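Local atomic coordinates of octenoyl-CoA reductase/carboxylase (Streptomyces sp., PDB entry 4A0S), a protein that probably catalyses the NADPH-dependent reductive carboxylation of 2-octenoyl-CoA, which supplies an unusual extender unit for polyketide biosynthesis. Residues A142-Q147 with T159-W164; H152-L157 with G362-E367. One frame throughout, in Å; residues are numbered along the deposited sequence. Where two conformers were deposited one is given.

Contact 1 (A142-Q147 with T159-W164); sequences AHVDEQ and TEQRAW. With CO8 (octanoyl-coenzyme A), chain E.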
loop_
_atom_site.group_PDB
_atom_site.type_symbol
_atom_site.label_atom_id
_atom_site.label_comp_id
_atom_site.label_asym_id
_atom_site.label_seq_id
_atom_site.Cartn_x
_atom_site.Cartn_y
_atom_site.Cartn_z
ATOM N N ALA A 142 -1.415 -17.223 -16.973
ATOM C CA ALA A 142 -0.213 -17.043 -16.157
ATOM C C ALA A 142 0.511 -18.360 -15.925
ATOM O O ALA A 142 0.197 -19.111 -15.004
ATOM C CB ALA A 142 -0.539 -16.332 -14.841
ATOM N N HIS A 143 1.491 -18.615 -16.781
ATOM C CA HIS A 143 2.281 -19.842 -16.752
ATOM C C HIS A 143 3.540 -19.472 -16.002
ATOM O O HIS A 143 4.438 -18.831 -16.543
ATOM C CB HIS A 143 2.563 -20.252 -18.193
ATOM C CG HIS A 143 3.329 -21.527 -18.345
ATOM N ND1 HIS A 143 4.707 -21.569 -18.312
ATOM C CD2 HIS A 143 2.922 -22.784 -18.633
ATOM C CE1 HIS A 143 5.112 -22.807 -18.533
ATOM N NE2 HIS A 143 4.049 -23.563 -18.735
ATOM N N VAL A 144 3.580 -19.809 -14.724
ATOM C CA VAL A 144 4.597 -19.220 -13.866
ATOM C C VAL A 144 5.396 -20.308 -13.164
ATOM O O VAL A 144 4.941 -21.452 -13.062
ATOM C CB VAL A 144 3.992 -18.227 -12.843
ATOM C CG1 VAL A 144 3.083 -17.206 -13.561
ATOM C CG2 VAL A 144 3.208 -18.957 -11.770
ATOM N N ASP A 145 6.565 -19.925 -12.667
ATOM C CA ASP A 145 7.471 -20.846 -12.004
ATOM C C ASP A 145 7.315 -20.646 -10.510
ATOM O O ASP A 145 7.750 -19.662 -9.956
ATOM C CB ASP A 145 8.913 -20.584 -12.448
ATOM C CG ASP A 145 9.880 -21.629 -11.946
ATOM O OD1 ASP A 145 9.629 -22.251 -10.893
ATOM O OD2 ASP A 145 10.906 -21.840 -12.621
ATOM N N GLU A 146 6.685 -21.615 -9.880
ATOM C CA GLU A 146 6.319 -21.509 -8.474
ATOM C C GLU A 146 7.510 -21.712 -7.529
ATOM O O GLU A 146 7.397 -21.515 -6.307
ATOM C CB GLU A 146 5.196 -22.491 -8.164
ATOM C CG GLU A 146 3.917 -22.248 -8.960
ATOM C CD GLU A 146 3.976 -22.807 -10.369
ATOM O OE1 GLU A 146 5.048 -23.274 -10.801
ATOM O OE2 GLU A 146 2.939 -22.780 -11.055
ATOM N N GLN A 147 8.658 -22.069 -8.099
ATOM C CA GLN A 147 9.913 -22.231 -7.358
ATOM C C GLN A 147 10.656 -20.934 -7.185
ATOM O O GLN A 147 11.457 -20.771 -6.260
ATOM C CB GLN A 147 10.850 -23.166 -8.104
ATOM C CG GLN A 147 10.839 -24.545 -7.596
ATOM C CD GLN A 147 11.891 -25.378 -8.268
ATOM O OE1 GLN A 147 11.567 -26.273 -9.033
ATOM N NE2 GLN A 147 13.162 -25.063 -8.017
ATOM N N THR A 159 10.710 -14.173 -13.023
ATOM C CA THR A 159 11.347 -13.949 -14.321
ATOM C C THR A 159 10.951 -15.043 -15.312
ATOM O O THR A 159 11.112 -14.878 -16.511
ATOM C CB THR A 159 12.873 -13.869 -14.201
ATOM O OG1 THR A 159 13.382 -15.128 -13.779
ATOM C CG2 THR A 159 13.260 -12.849 -13.176
ATOM N N GLU A 160 10.374 -16.131 -14.814
ATOM C CA GLU A 160 9.928 -17.217 -15.680
ATOM C C GLU A 160 8.434 -17.108 -15.974
ATOM O O GLU A 160 7.828 -18.028 -16.507
ATOM C CB GLU A 160 10.264 -18.586 -15.066
ATOM C CG GLU A 160 11.771 -18.842 -14.843
ATOM C CD GLU A 160 12.581 -18.794 -16.123
ATOM O OE1 GLU A 160 11.990 -18.867 -17.220
ATOM O OE2 GLU A 160 13.823 -18.667 -16.027
ATOM N N GLN A 161 7.838 -15.980 -15.607
ATOM C CA GLN A 161 6.430 -15.801 -15.870
ATOM C C GLN A 161 6.246 -15.745 -17.371
ATOM O O GLN A 161 6.927 -14.991 -18.050
ATOM C CB GLN A 161 5.881 -14.529 -15.230
ATOM C CG GLN A 161 4.455 -14.209 -15.643
ATOM C CD GLN A 161 4.374 -13.461 -16.975
ATOM O OE1 GLN A 161 4.998 -12.402 -17.156
ATOM N NE2 GLN A 161 3.597 -14.002 -17.904
ATOM N N ARG A 162 5.342 -16.570 -17.863
ATOM C CA ARG A 162 5.000 -16.609 -19.274
ATOM C C ARG A 162 3.499 -16.587 -19.482
ATOM O O ARG A 162 2.734 -16.848 -18.554
ATOM C CB ARG A 162 5.627 -17.826 -19.938
ATOM C CG ARG A 162 7.129 -17.692 -20.063
ATOM C CD ARG A 162 7.757 -18.882 -20.828
ATOM N NE ARG A 162 9.178 -18.617 -20.994
ATOM C CZ ARG A 162 10.083 -18.750 -20.031
ATOM N NH1 ARG A 162 9.725 -19.186 -18.827
ATOM N NH2 ARG A 162 11.356 -18.449 -20.276
ATOM N N ALA A 163 3.102 -16.215 -20.694
ATOM C CA ALA A 163 1.717 -16.239 -21.126
ATOM C C ALA A 163 1.503 -17.524 -21.894
ATOM O O ALA A 163 2.074 -17.743 -22.967
ATOM C CB ALA A 163 1.394 -15.039 -22.006
ATOM N N TRP A 164 0.685 -18.380 -21.311
ATOM C CA TRP A 164 0.250 -19.603 -21.934
ATOM C C TRP A 164 -0.156 -19.400 -23.394
ATOM O O TRP A 164 -0.924 -18.483 -23.702
ATOM C CB TRP A 164 -0.942 -20.107 -21.156
ATOM C CG TRP A 164 -1.364 -21.421 -21.589
ATOM C CD1 TRP A 164 -0.583 -22.514 -21.734
ATOM C CD2 TRP A 164 -2.699 -21.824 -21.884
ATOM N NE1 TRP A 164 -1.341 -23.582 -22.136
ATOM C CE2 TRP A 164 -2.650 -23.184 -22.235
ATOM C CE3 TRP A 164 -3.926 -21.157 -21.920
ATOM C CZ2 TRP A 164 -3.786 -23.905 -22.603
ATOM C CZ3 TRP A 164 -5.062 -21.872 -22.277
ATOM C CH2 TRP A 164 -4.982 -23.240 -22.608
HETATM N N1A CO8 E . 12.782 -12.941 -35.601
HETATM C C2A CO8 E . 13.426 -13.700 -34.713
HETATM N N3A CO8 E . 13.872 -13.194 -33.569
HETATM C C4A CO8 E . 13.668 -11.886 -33.293
HETATM C C5A CO8 E . 12.999 -11.061 -34.189
HETATM C C6A CO8 E . 12.549 -11.625 -35.380
HETATM N N6A CO8 E . 11.892 -10.875 -36.270
HETATM N N7A CO8 E . 12.939 -9.839 -33.659
HETATM C C8A CO8 E . 13.552 -9.887 -32.474
HETATM N N9A CO8 E . 13.997 -11.134 -32.252
HETATM C C1B CO8 E . 14.737 -11.661 -31.073
HETATM C C2B CO8 E . 16.205 -11.222 -31.099
HETATM O O2B CO8 E . 17.049 -12.301 -30.636
HETATM C C3B CO8 E . 16.186 -10.071 -30.096
HETATM O O3B CO8 E . 17.469 -9.890 -29.515
HETATM P P3B CO8 E . 18.334 -8.650 -30.091
HETATM O O7A CO8 E . 19.783 -9.266 -30.511
HETATM O O8A CO8 E . 17.729 -8.179 -31.549
HETATM O O9A CO8 E . 18.388 -7.519 -29.142
HETATM C C4B CO8 E . 15.173 -10.532 -29.054
HETATM O O4B CO8 E . 14.148 -11.173 -29.826
HETATM C C5B CO8 E . 14.448 -9.353 -28.394
HETATM O O5B CO8 E . 13.415 -9.855 -27.522
HETATM P P1A CO8 E . 13.825 -10.551 -26.094
HETATM O O1A CO8 E . 12.395 -10.986 -25.379
HETATM O O2A CO8 E . 14.701 -11.759 -26.220
HETATM O O3A CO8 E . 14.645 -9.399 -25.252
HETATM P P2A CO8 E . 14.068 -8.270 -24.210
HETATM O O4A CO8 E . 14.927 -6.946 -24.450
HETATM O O5A CO8 E . 14.076 -8.696 -22.772
HETATM O O6A CO8 E . 12.562 -7.891 -24.719
HETATM C CBP CO8 E . 10.152 -7.447 -24.510
HETATM C CCP CO8 E . 11.496 -7.663 -23.775
HETATM C CDP CO8 E . 10.251 -6.073 -25.192
HETATM C CEP CO8 E . 9.053 -7.389 -23.447
HETATM C CAP CO8 E . 9.913 -8.608 -25.534
HETATM O OAP CO8 E . 10.073 -9.940 -24.948
HETATM C C9P CO8 E . 8.568 -8.511 -26.307
HETATM O O9P CO8 E . 8.450 -7.672 -27.208
HETATM N N8P CO8 E . 7.601 -9.393 -25.965
HETATM C C7P CO8 E . 6.295 -9.470 -26.686
HETATM C C6P CO8 E . 5.097 -8.795 -25.962
HETATM C C5P CO8 E . 4.248 -8.034 -27.009
HETATM O O5P CO8 E . 4.744 -7.103 -27.637
HETATM N N4P CO8 E . 3.035 -8.465 -27.349
HETATM C C3P CO8 E . 2.147 -9.412 -26.685
HETATM C C2P CO8 E . 1.025 -8.481 -26.203
HETATM S S1P CO8 E . 0.806 -8.559 -24.386
HETATM C "C1'" CO8 E . -0.612 -9.549 -24.357
HETATM O "O1'" CO8 E . -1.440 -9.576 -25.285
HETATM C "C2'" CO8 E . -0.717 -10.325 -23.222
HETATM C "C3'" CO8 E . -1.774 -11.173 -22.985
HETATM C "C4'" CO8 E . -1.814 -11.893 -21.784
HETATM C "C5'" CO8 E . -0.505 -11.978 -21.014
HETATM C "C6'" CO8 E . -0.793 -12.951 -19.849
HETATM C "C7'" CO8 E . 0.352 -12.915 -18.877
HETATM C "C8'" CO8 E . 0.096 -13.991 -17.816
HETATM O O HOH W 1 6.884 -20.235 -17.582
#

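Contact 2 (H152-L157 with G362-E367); sequences HGDGML and GANHEE. With CO8 (octanoyl-coenzyme A), chain E.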
loop_
_atom_site.group_PDB
_atom_site.type_symbol
_atom_site.label_atom_id
_atom_site.label_comp_id
_atom_site.label_asym_id
_atom_site.label_seq_id
_atom_site.Cartn_x
_atom_site.Cartn_y
_atom_site.Cartn_z
ATOM N N HIS A 152 6.056 -16.029 -5.226
ATOM C CA HIS A 152 5.384 -16.082 -3.935
ATOM C C HIS A 152 5.078 -14.705 -3.360
ATOM O O HIS A 152 4.452 -14.595 -2.315
ATOM C CB HIS A 152 6.215 -16.915 -2.972
ATOM C CG HIS A 152 6.276 -18.354 -3.350
ATOM N ND1 HIS A 152 5.679 -19.340 -2.600
ATOM C CD2 HIS A 152 6.807 -18.971 -4.434
ATOM C CE1 HIS A 152 5.872 -20.508 -3.180
ATOM N NE2 HIS A 152 6.544 -20.312 -4.301
ATOM N N GLY A 153 5.557 -13.664 -4.023
ATOM C CA GLY A 153 5.176 -12.310 -3.660
ATOM C C GLY A 153 4.093 -11.850 -4.611
ATOM O O GLY A 153 3.187 -11.108 -4.237
ATOM N N ASP A 154 4.189 -12.316 -5.846
ATOM C CA ASP A 154 3.237 -11.967 -6.897
ATOM C C ASP A 154 3.500 -12.930 -8.039
ATOM O O ASP A 154 4.572 -12.921 -8.632
ATOM C CB ASP A 154 3.410 -10.512 -7.361
ATOM C CG ASP A 154 2.280 -10.041 -8.260
ATOM O OD1 ASP A 154 1.756 -10.857 -9.044
ATOM O OD2 ASP A 154 1.923 -8.842 -8.179
ATOM N N GLY A 155 2.516 -13.779 -8.312
ATOM C CA GLY A 155 2.646 -14.809 -9.329
ATOM C C GLY A 155 3.022 -14.266 -10.686
ATOM O O GLY A 155 3.636 -14.966 -11.477
ATOM N N MET A 156 2.685 -13.008 -10.953
ATOM C CA MET A 156 3.052 -12.402 -12.214
ATOM C C MET A 156 4.523 -11.987 -12.301
ATOM O O MET A 156 4.996 -11.671 -13.380
ATOM C CB MET A 156 2.157 -11.201 -12.520
ATOM C CG MET A 156 0.836 -11.583 -13.153
ATOM S SD MET A 156 1.038 -12.702 -14.560
ATOM C CE MET A 156 1.928 -11.618 -15.693
ATOM N N LEU A 157 5.247 -12.008 -11.180
ATOM C CA LEU A 157 6.494 -11.258 -11.126
ATOM C C LEU A 157 7.756 -12.054 -11.361
ATOM O O LEU A 157 8.825 -11.460 -11.527
ATOM C CB LEU A 157 6.598 -10.421 -9.838
ATOM C CG LEU A 157 6.046 -8.992 -10.004
ATOM C CD1 LEU A 157 6.992 -8.193 -10.864
ATOM C CD2 LEU A 157 4.643 -8.961 -10.613
ATOM N N GLY A 362 -1.085 -9.539 -17.476
ATOM C CA GLY A 362 -1.882 -10.671 -17.051
ATOM C C GLY A 362 -2.481 -10.485 -15.677
ATOM O O GLY A 362 -2.945 -9.395 -15.308
ATOM N N ALA A 363 -2.429 -11.560 -14.912
ATOM C CA ALA A 363 -2.932 -11.586 -13.553
ATOM C C ALA A 363 -2.356 -12.827 -12.947
ATOM O O ALA A 363 -2.192 -13.835 -13.632
ATOM C CB ALA A 363 -4.427 -11.649 -13.536
ATOM N N ASN A 364 -2.037 -12.758 -11.662
ATOM C CA ASN A 364 -1.516 -13.920 -11.004
ATOM C C ASN A 364 -2.690 -14.788 -10.636
ATOM O O ASN A 364 -3.846 -14.389 -10.761
ATOM C CB ASN A 364 -0.691 -13.551 -9.750
ATOM C CG ASN A 364 -1.519 -12.842 -8.703
ATOM O OD1 ASN A 364 -2.646 -13.256 -8.389
ATOM N ND2 ASN A 364 -0.976 -11.743 -8.172
ATOM N N HIS A 365 -2.373 -15.977 -10.162
ATOM C CA HIS A 365 -3.375 -16.968 -9.853
ATOM C C HIS A 365 -4.380 -16.458 -8.818
ATOM O O HIS A 365 -5.555 -16.789 -8.877
ATOM C CB HIS A 365 -2.643 -18.195 -9.331
ATOM C CG HIS A 365 -3.423 -19.453 -9.384
ATOM N ND1 HIS A 365 -4.395 -19.702 -10.327
ATOM C CD2 HIS A 365 -3.333 -20.567 -8.628
ATOM C CE1 HIS A 365 -4.878 -20.917 -10.137
ATOM N NE2 HIS A 365 -4.253 -21.458 -9.108
ATOM N N GLU A 366 -3.910 -15.665 -7.864
ATOM C CA GLU A 366 -4.812 -15.098 -6.866
ATOM C C GLU A 366 -5.804 -14.143 -7.519
ATOM O O GLU A 366 -7.004 -14.209 -7.278
ATOM C CB GLU A 366 -4.053 -14.396 -5.732
ATOM C CG GLU A 366 -5.013 -13.776 -4.728
ATOM C CD GLU A 366 -4.340 -13.118 -3.573
ATOM O OE1 GLU A 366 -3.535 -12.181 -3.795
ATOM O OE2 GLU A 366 -4.645 -13.515 -2.430
ATOM N N GLU A 367 -5.294 -13.271 -8.366
ATOM C CA GLU A 367 -6.139 -12.301 -9.052
ATOM C C GLU A 367 -7.133 -12.980 -9.962
ATOM O O GLU A 367 -8.246 -12.513 -10.145
ATOM C CB GLU A 367 -5.282 -11.334 -9.856
ATOM C CG GLU A 367 -4.517 -10.450 -8.956
ATOM C CD GLU A 367 -3.410 -9.730 -9.651
ATOM O OE1 GLU A 367 -2.731 -10.320 -10.517
ATOM O OE2 GLU A 367 -3.239 -8.554 -9.316
HETATM N N1A CO8 E . 12.782 -12.941 -35.601
HETATM C C2A CO8 E . 13.426 -13.700 -34.713
HETATM N N3A CO8 E . 13.872 -13.194 -33.569
HETATM C C4A CO8 E . 13.668 -11.886 -33.293
HETATM C C5A CO8 E . 12.999 -11.061 -34.189
HETATM C C6A CO8 E . 12.549 -11.625 -35.380
HETATM N N6A CO8 E . 11.892 -10.875 -36.270
HETATM N N7A CO8 E . 12.939 -9.839 -33.659
HETATM C C8A CO8 E . 13.552 -9.887 -32.474
HETATM N N9A CO8 E . 13.997 -11.134 -32.252
HETATM C C1B CO8 E . 14.737 -11.661 -31.073
HETATM C C2B CO8 E . 16.205 -11.222 -31.099
HETATM O O2B CO8 E . 17.049 -12.301 -30.636
HETATM C C3B CO8 E . 16.186 -10.071 -30.096
HETATM O O3B CO8 E . 17.469 -9.890 -29.515
HETATM P P3B CO8 E . 18.334 -8.650 -30.091
HETATM O O7A CO8 E . 19.783 -9.266 -30.511
HETATM O O8A CO8 E . 17.729 -8.179 -31.549
HETATM O O9A CO8 E . 18.388 -7.519 -29.142
HETATM C C4B CO8 E . 15.173 -10.532 -29.054
HETATM O O4B CO8 E . 14.148 -11.173 -29.826
HETATM C C5B CO8 E . 14.448 -9.353 -28.394
HETATM O O5B CO8 E . 13.415 -9.855 -27.522
HETATM P P1A CO8 E . 13.825 -10.551 -26.094
HETATM O O1A CO8 E . 12.395 -10.986 -25.379
HETATM O O2A CO8 E . 14.701 -11.759 -26.220
HETATM O O3A CO8 E . 14.645 -9.399 -25.252
HETATM P P2A CO8 E . 14.068 -8.270 -24.210
HETATM O O4A CO8 E . 14.927 -6.946 -24.450
HETATM O O5A CO8 E . 14.076 -8.696 -22.772
HETATM O O6A CO8 E . 12.562 -7.891 -24.719
HETATM C CBP CO8 E . 10.152 -7.447 -24.510
HETATM C CCP CO8 E . 11.496 -7.663 -23.775
HETATM C CDP CO8 E . 10.251 -6.073 -25.192
HETATM C CEP CO8 E . 9.053 -7.389 -23.447
HETATM C CAP CO8 E . 9.913 -8.608 -25.534
HETATM O OAP CO8 E . 10.073 -9.940 -24.948
HETATM C C9P CO8 E . 8.568 -8.511 -26.307
HETATM O O9P CO8 E . 8.450 -7.672 -27.208
HETATM N N8P CO8 E . 7.601 -9.393 -25.965
HETATM C C7P CO8 E . 6.295 -9.470 -26.686
HETATM C C6P CO8 E . 5.097 -8.795 -25.962
HETATM C C5P CO8 E . 4.248 -8.034 -27.009
HETATM O O5P CO8 E . 4.744 -7.103 -27.637
HETATM N N4P CO8 E . 3.035 -8.465 -27.349
HETATM C C3P CO8 E . 2.147 -9.412 -26.685
HETATM C C2P CO8 E . 1.025 -8.481 -26.203
HETATM S S1P CO8 E . 0.806 -8.559 -24.386
HETATM C "C1'" CO8 E . -0.612 -9.549 -24.357
HETATM O "O1'" CO8 E . -1.440 -9.576 -25.285
HETATM C "C2'" CO8 E . -0.717 -10.325 -23.222
HETATM C "C3'" CO8 E . -1.774 -11.173 -22.985
HETATM C "C4'" CO8 E . -1.814 -11.893 -21.784
HETATM C "C5'" CO8 E . -0.505 -11.978 -21.014
HETATM C "C6'" CO8 E . -0.793 -12.951 -19.849
HETATM C "C7'" CO8 E . 0.352 -12.915 -18.877
HETATM C "C8'" CO8 E . 0.096 -13.991 -17.816
#

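Contact 1 (A142-Q147 with T159-W164)
His143 and Arg162 face each other as an antiparallel hydrogen-bonded pair: His143 N donates to Arg162 O, and Arg162 N returns the bond to His143 O, each at 2.8 Å. Just beyond this pair a water joins the two segments. It donates to His143 O and to Glu160 O, the latter at 2.6 Å, and also hydrogen-bonds ND1 of the His143 ring, meeting that ring at its edge and in plane. The imidazole stands where ND1 reaches this water because CG is turned anti to the backbone N (chi1 -178°), while CB of Arg162 approaches the ring obliquely at 4.2 Å from ND1.

Further along, Val144 CG1 rests on Gln161 CG at 3.9 Å. The CB atoms of Asp145 and Glu160 meet at 3.6 Å, and the two side chains run side by side. Their acidic ends part company: Glu160 OE1 is gripped end-on by both NH1 and NH2 of Arg162, in the guanidinium plane, whereas the Asp145 carboxylate forms salt bridges with Arg129 and Arg130 of the second subunit. Asp145 OD1 also closes an Asx turn by accepting from Gln147 N. Arg328 of the third subunit donates to Gln161 OE1, the amide whose NE2 lies 3.5 Å from C8' of the acyl chain.

Ala142 and Ala163, a non-hydrogen-bonded pair, turn their methyls to the sheet face on which the octanoyl tail lies. The result is a short two-stranded antiparallel ladder in the GroES-like part of a medium-chain dehydrogenase/reductase fold, lining the end of the acyl pocket.

Contact 2 (H152-L157 with G362-E367)
Asp154 OD1 takes two hydrogen bonds from opposite faces of its carboxylate. Asn364 ND2 comes from above the plane, 3.0 Å away along an almost straight N-H line (179°) that lies in the amide plane; Met156 N approaches on the anti side, making an Asx turn. OD2 of the same carboxylate is held by Arg208 and Arg214, two salt bridges that would probably keep the acid ionised. Replacing this aspartate by an alanine is likely to leave the Asn364 amide and Met156 N without their shared acceptor, and Arg208 and Arg214 without this counter-charge.

Asn364 has its amide between the backbone N and the carbonyl carbon (chi1 62°), which lets OD1 accept from Glu367 N at 2.6 Å while ND2 faces Asp154. Glu367 OE1 in turn accepts from Asn364 N, completing a capping box. Asn364 CB presses on Gly155 N at 3.5 Å, where any side chain on that glycine would collide with it.

Met156 lays CG against the Ala363-Asn364 peptide, 3.4 Å from Ala363 C, then bends at chi2, bringing SD to 3.6 Å from C8' of the octanoyl tail, and again at chi3, laying CE beside the same tail end. Gly362 CA touches the tail at C7', and a side chain there would clash with it.

The type I turn Asp154-Leu157 thus packs on the N-terminal end of helix 365-376, just past strand 356-359, outermost in the Rossmann sheet within this chain; helix 200-210 flanks both, with Arg208 bridging Asp154 and Glu367.

How the contacts relate
Strand 142-143 leads out into a loop without regular secondary structure that returns as strand 162-163, and contact 1 closes this short excursion at its base. Contact 2 starts from within that loop, at 152-157, and reaches some two hundred residues ahead to 362-367, so the two contacts cross along the chain. One ties the loop to itself in the GroES-like part; the other fastens it to the start of helix 365-376 beside the nucleotide-binding fold. They also touch directly: Gln161 CD packs against Met156 CE at 3.3 Å, and Ala142 CB against Ala363 O. Both line the end of the octanoyl tail, and both abut the second subunit.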